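Local coordinates for mitogen-activated protein kinase kinase kinase 7 interacting protein 1 (Anopheles gambiae, PDB 2IRM) that has a PP2C-like fold and probably acts as an adapter that binds the kinase TAK1 and triggers its autophosphorylation in JNK and NF-kappa-B signalling, at residues V17-R31 / Q316-Y330. Sequence-based numbering, arbitrary orientation.
Sequences VGEAINQIYKDDGRR and QSVVHRIVQAHHDTY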
# COMPACT_ATOMS: atom_id res chain seq x y z
N VAL A 17 -14.83 0.88 -6.67
CA VAL A 17 -13.90 1.66 -5.85
C VAL A 17 -14.58 2.34 -4.67
O VAL A 17 -15.66 2.90 -4.79
CB VAL A 17 -13.18 2.75 -6.68
CG1 VAL A 17 -12.06 3.39 -5.87
CG2 VAL A 17 -12.62 2.16 -7.95
N GLY A 18 -13.91 2.27 -3.52
CA GLY A 18 -14.27 3.06 -2.35
C GLY A 18 -13.04 3.86 -1.92
O GLY A 18 -11.92 3.35 -1.93
N GLU A 19 -13.26 5.12 -1.56
CA GLU A 19 -12.19 5.98 -1.11
C GLU A 19 -12.68 6.83 0.03
O GLU A 19 -13.80 7.36 0.00
CB GLU A 19 -11.75 6.93 -2.22
CG GLU A 19 -10.88 6.34 -3.32
CD GLU A 19 -10.61 7.35 -4.44
OE1 GLU A 19 -11.46 8.23 -4.69
OE2 GLU A 19 -9.54 7.25 -5.08
N ALA A 20 -11.83 6.98 1.04
CA ALA A 20 -12.01 8.03 2.04
C ALA A 20 -10.68 8.75 2.22
O ALA A 20 -9.61 8.13 2.32
CB ALA A 20 -12.53 7.47 3.35
N ILE A 21 -10.77 10.07 2.25
CA ILE A 21 -9.62 10.96 2.26
C ILE A 21 -9.01 11.00 3.65
O ILE A 21 -9.71 10.89 4.64
CB ILE A 21 -10.04 12.38 1.77
CG1 ILE A 21 -8.94 13.42 2.00
CG2 ILE A 21 -11.40 12.80 2.37
CD1 ILE A 21 -7.88 13.42 0.94
N ASN A 22 -7.69 11.14 3.70
CA ASN A 22 -6.96 11.14 4.98
C ASN A 22 -7.51 12.17 5.96
O ASN A 22 -8.01 13.22 5.56
CB ASN A 22 -5.45 11.34 4.76
CG ASN A 22 -5.11 12.73 4.27
OD1 ASN A 22 -5.12 13.69 5.04
ND2 ASN A 22 -4.78 12.84 3.00
N GLN A 23 -7.42 11.85 7.25
CA GLN A 23 -7.93 12.75 8.28
C GLN A 23 -7.01 12.86 9.48
O GLN A 23 -6.35 11.90 9.86
CB GLN A 23 -9.30 12.28 8.76
CG GLN A 23 -10.43 12.53 7.79
CD GLN A 23 -11.79 12.17 8.35
OE1 GLN A 23 -12.81 12.59 7.83
NE2 GLN A 23 -11.80 11.39 9.42
N ILE A 24 -6.98 14.05 10.07
CA ILE A 24 -6.43 14.22 11.41
C ILE A 24 -7.61 14.44 12.36
O ILE A 24 -8.38 15.38 12.19
CB ILE A 24 -5.37 15.37 11.48
CG1 ILE A 24 -4.03 14.89 10.92
CG2 ILE A 24 -5.18 15.86 12.92
CD1 ILE A 24 -2.94 15.97 10.82
N TYR A 25 -7.75 13.54 13.33
CA TYR A 25 -8.82 13.62 14.32
C TYR A 25 -8.49 14.65 15.41
O TYR A 25 -7.46 14.55 16.06
CB TYR A 25 -9.06 12.25 14.98
CG TYR A 25 -9.41 11.08 14.07
CD1 TYR A 25 -10.12 11.27 12.88
CD2 TYR A 25 -9.07 9.78 14.44
CE1 TYR A 25 -10.46 10.19 12.08
CE2 TYR A 25 -9.41 8.69 13.63
CZ TYR A 25 -10.10 8.91 12.46
OH TYR A 25 -10.43 7.84 11.66
N LYS A 26 -9.36 15.63 15.60
CA LYS A 26 -9.19 16.55 16.72
C LYS A 26 -9.81 15.98 17.98
O LYS A 26 -10.91 15.40 17.95
CB LYS A 26 -9.77 17.95 16.43
CG LYS A 26 -8.86 18.91 15.65
CD LYS A 26 -7.47 19.10 16.30
CE LYS A 26 -6.44 18.15 15.69
NZ LYS A 26 -5.27 17.89 16.58
N ASP A 27 -9.09 16.15 19.09
CA ASP A 27 -9.58 15.80 20.42
C ASP A 27 -10.94 16.45 20.66
O ASP A 27 -11.86 15.81 21.17
CB ASP A 27 -8.56 16.23 21.49
CG ASP A 27 -9.20 16.39 22.87
OD1 ASP A 27 -9.68 17.50 23.18
OD2 ASP A 27 -9.19 15.39 23.64
N ASP A 28 -11.03 17.72 20.28
CA ASP A 28 -12.28 18.47 20.23
C ASP A 28 -13.47 17.61 19.76
O ASP A 28 -14.46 17.48 20.48
CB ASP A 28 -12.05 19.72 19.36
CG ASP A 28 -13.29 20.15 18.57
OD1 ASP A 28 -14.43 20.03 19.09
OD2 ASP A 28 -13.12 20.64 17.40
N GLY A 29 -13.35 17.01 18.58
CA GLY A 29 -14.45 16.26 17.96
C GLY A 29 -14.41 16.44 16.46
O GLY A 29 -14.62 15.50 15.69
N ARG A 30 -14.13 17.68 16.06
CA ARG A 30 -13.91 18.08 14.67
C ARG A 30 -12.81 17.24 14.01
O ARG A 30 -12.07 16.52 14.69
CB ARG A 30 -13.55 19.57 14.64
CG ARG A 30 -13.99 20.35 13.41
CD ARG A 30 -14.36 21.78 13.75
NE ARG A 30 -15.72 21.88 14.28
CZ ARG A 30 -16.73 22.52 13.68
NH1 ARG A 30 -16.56 23.15 12.49
NH2 ARG A 30 -17.93 22.55 14.26
N ARG A 31 -12.72 17.31 12.68
CA ARG A 31 -11.67 16.59 11.94
C ARG A 31 -10.98 17.50 10.93
O ARG A 31 -11.45 18.60 10.66
CB ARG A 31 -12.24 15.36 11.22
CG ARG A 31 -12.88 14.32 12.11
CD ARG A 31 -13.41 13.17 11.29
NE ARG A 31 -14.56 12.52 11.91
CZ ARG A 31 -15.30 11.58 11.34
NH1 ARG A 31 -15.02 11.16 10.11
NH2 ARG A 31 -16.34 11.06 12.00
N GLN A 316 -17.77 1.63 -1.76
CA GLN A 316 -17.89 2.87 -1.00
C GLN A 316 -18.65 2.76 0.32
O GLN A 316 -18.48 3.59 1.21
CB GLN A 316 -18.49 4.00 -1.84
CG GLN A 316 -17.45 4.96 -2.44
CD GLN A 316 -16.62 5.70 -1.39
OE1 GLN A 316 -16.73 5.45 -0.18
NE2 GLN A 316 -15.78 6.62 -1.85
N SER A 317 -19.49 1.73 0.43
CA SER A 317 -20.26 1.51 1.65
C SER A 317 -19.37 0.86 2.71
O SER A 317 -19.42 1.20 3.89
CB SER A 317 -21.49 0.66 1.35
OG SER A 317 -22.48 0.80 2.36
N VAL A 318 -18.55 -0.09 2.26
CA VAL A 318 -17.65 -0.82 3.14
C VAL A 318 -16.59 0.12 3.71
O VAL A 318 -16.36 0.13 4.93
CB VAL A 318 -17.01 -2.01 2.42
CG1 VAL A 318 -15.84 -2.56 3.23
CG2 VAL A 318 -18.06 -3.08 2.16
N VAL A 319 -15.97 0.89 2.84
CA VAL A 319 -15.02 1.91 3.27
C VAL A 319 -15.68 2.83 4.28
O VAL A 319 -15.16 3.06 5.37
CB VAL A 319 -14.46 2.70 2.08
CG1 VAL A 319 -13.88 4.03 2.53
CG2 VAL A 319 -13.40 1.89 1.37
N HIS A 320 -16.86 3.33 3.94
CA HIS A 320 -17.53 4.29 4.79
C HIS A 320 -17.85 3.73 6.18
O HIS A 320 -17.84 4.48 7.17
CB HIS A 320 -18.78 4.86 4.11
CG HIS A 320 -19.36 6.03 4.84
ND1 HIS A 320 -20.72 6.15 5.07
CD2 HIS A 320 -18.78 7.11 5.41
CE1 HIS A 320 -20.94 7.27 5.74
NE2 HIS A 320 -19.78 7.86 5.96
N ARG A 321 -18.12 2.43 6.27
CA ARG A 321 -18.30 1.77 7.57
C ARG A 321 -17.03 1.90 8.39
O ARG A 321 -17.05 2.48 9.48
CB ARG A 321 -18.62 0.29 7.40
CG ARG A 321 -20.02 -0.05 6.97
CD ARG A 321 -20.43 -1.32 7.69
NE ARG A 321 -21.01 -2.32 6.79
CZ ARG A 321 -21.31 -3.57 7.16
NH1 ARG A 321 -21.09 -3.98 8.40
NH2 ARG A 321 -21.84 -4.41 6.27
N ILE A 322 -15.95 1.36 7.85
CA ILE A 322 -14.67 1.26 8.55
C ILE A 322 -14.19 2.59 9.10
O ILE A 322 -13.84 2.68 10.26
CB ILE A 322 -13.58 0.73 7.62
CG1 ILE A 322 -13.88 -0.70 7.20
CG2 ILE A 322 -12.23 0.77 8.31
CD1 ILE A 322 -13.07 -1.14 6.00
N VAL A 323 -14.17 3.61 8.25
CA VAL A 323 -13.61 4.91 8.64
C VAL A 323 -14.28 5.52 9.86
O VAL A 323 -13.64 6.22 10.65
CB VAL A 323 -13.63 5.92 7.47
CG1 VAL A 323 -12.77 5.43 6.33
CG2 VAL A 323 -15.06 6.17 7.00
N GLN A 324 -15.58 5.25 10.01
CA GLN A 324 -16.31 5.66 11.19
C GLN A 324 -16.27 4.61 12.29
O GLN A 324 -16.39 4.94 13.46
CB GLN A 324 -17.75 6.04 10.84
CG GLN A 324 -17.88 7.45 10.29
CD GLN A 324 -19.17 8.12 10.74
OE1 GLN A 324 -19.62 7.93 11.87
NE2 GLN A 324 -19.75 8.93 9.86
N ALA A 325 -16.11 3.34 11.91
CA ALA A 325 -15.78 2.30 12.89
C ALA A 325 -14.45 2.67 13.52
O ALA A 325 -14.21 2.40 14.69
CB ALA A 325 -15.70 0.94 12.23
N HIS A 326 -13.60 3.32 12.72
CA HIS A 326 -12.28 3.76 13.16
C HIS A 326 -12.39 4.97 14.08
O HIS A 326 -11.77 4.99 15.14
CB HIS A 326 -11.38 4.07 11.95
CG HIS A 326 -9.93 4.25 12.29
ND1 HIS A 326 -9.34 5.49 12.40
CD2 HIS A 326 -8.95 3.34 12.52
CE1 HIS A 326 -8.06 5.34 12.70
NE2 HIS A 326 -7.80 4.05 12.78
N HIS A 327 -13.17 5.96 13.68
CA HIS A 327 -13.29 7.17 14.48
C HIS A 327 -14.16 6.95 15.72
O HIS A 327 -14.05 7.70 16.69
CB HIS A 327 -13.81 8.33 13.62
CG HIS A 327 -13.87 9.64 14.36
ND1 HIS A 327 -15.03 10.09 14.97
CD2 HIS A 327 -12.93 10.59 14.58
CE1 HIS A 327 -14.79 11.27 15.52
NE2 HIS A 327 -13.53 11.59 15.31
N ASP A 328 -15.00 5.92 15.70
CA ASP A 328 -15.73 5.51 16.90
C ASP A 328 -14.78 4.86 17.90
O ASP A 328 -14.88 5.13 19.09
CB ASP A 328 -16.86 4.53 16.58
CG ASP A 328 -18.01 5.19 15.84
OD1 ASP A 328 -18.16 6.43 15.95
OD2 ASP A 328 -18.76 4.47 15.16
N THR A 329 -13.88 4.02 17.40
CA THR A 329 -12.87 3.38 18.23
C THR A 329 -11.99 4.44 18.87
O THR A 329 -11.65 4.34 20.05
CB THR A 329 -12.03 2.38 17.42
OG1 THR A 329 -12.89 1.39 16.84
CG2 THR A 329 -11.01 1.68 18.29
N TYR A 330 -11.63 5.47 18.10
CA TYR A 330 -10.91 6.63 18.64
C TYR A 330 -11.76 7.38 19.67
O TYR A 330 -11.28 7.68 20.77
CB TYR A 330 -10.46 7.58 17.53
CG TYR A 330 -10.04 8.96 18.01
CD1 TYR A 330 -10.91 10.04 17.92
CD2 TYR A 330 -8.77 9.18 18.55
CE1 TYR A 330 -10.53 11.31 18.36
CE2 TYR A 330 -8.39 10.45 19.00
CZ TYR A 330 -9.27 11.51 18.90
OH TYR A 330 -8.91 12.76 19.33
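Tyr-25 lays its ring across the helix 311-334, with His-327 over one face and the ring of Tyr-330 lying obliquely against it. The His-327 contact is T-shaped: its CD2 edge stands over the tyrosine rim, the planes 77° apart and the centroids 4.6 Å from each other. Tyr-330 adds a CH-pi contact, its face receiving Tyr-25 CB at 4.1 Å from the ring centroid. Tyr-25 OH then reaches His-326 ND1 at the imidazole edge, in a 2.7 Å hydrogen bond; since Glu-284 holds His-326 NE2, both imidazole nitrogens are engaged and the ring's rotation is fixed. While the CD2 edge serves Tyr-25, one face of His-327, whose CG is swung away from the backbone N (chi1 -176°), meets Arg-31, whose extended chain carries NE over the middle of the imidazole.

Nearer the start of the helix the packing is simpler. Ala-20 CB sits against Val-323 CG1 at 3.6 Å and also meets Val-319 CG1, while Gly-18 CA lies against CG and CD of the bent Gln-316 chain. From there Gln-316 NE2 donates to Glu-19 O (2.8 Å), meeting a lone pair in the carbonyl plane.

Strand 15-25 pairs with strand 344-354 in an antiparallel sheet, and a helix from near the end of the chain covers that sheet from outside, as in the alpha-beta-beta-alpha sandwich of the PP2C fold.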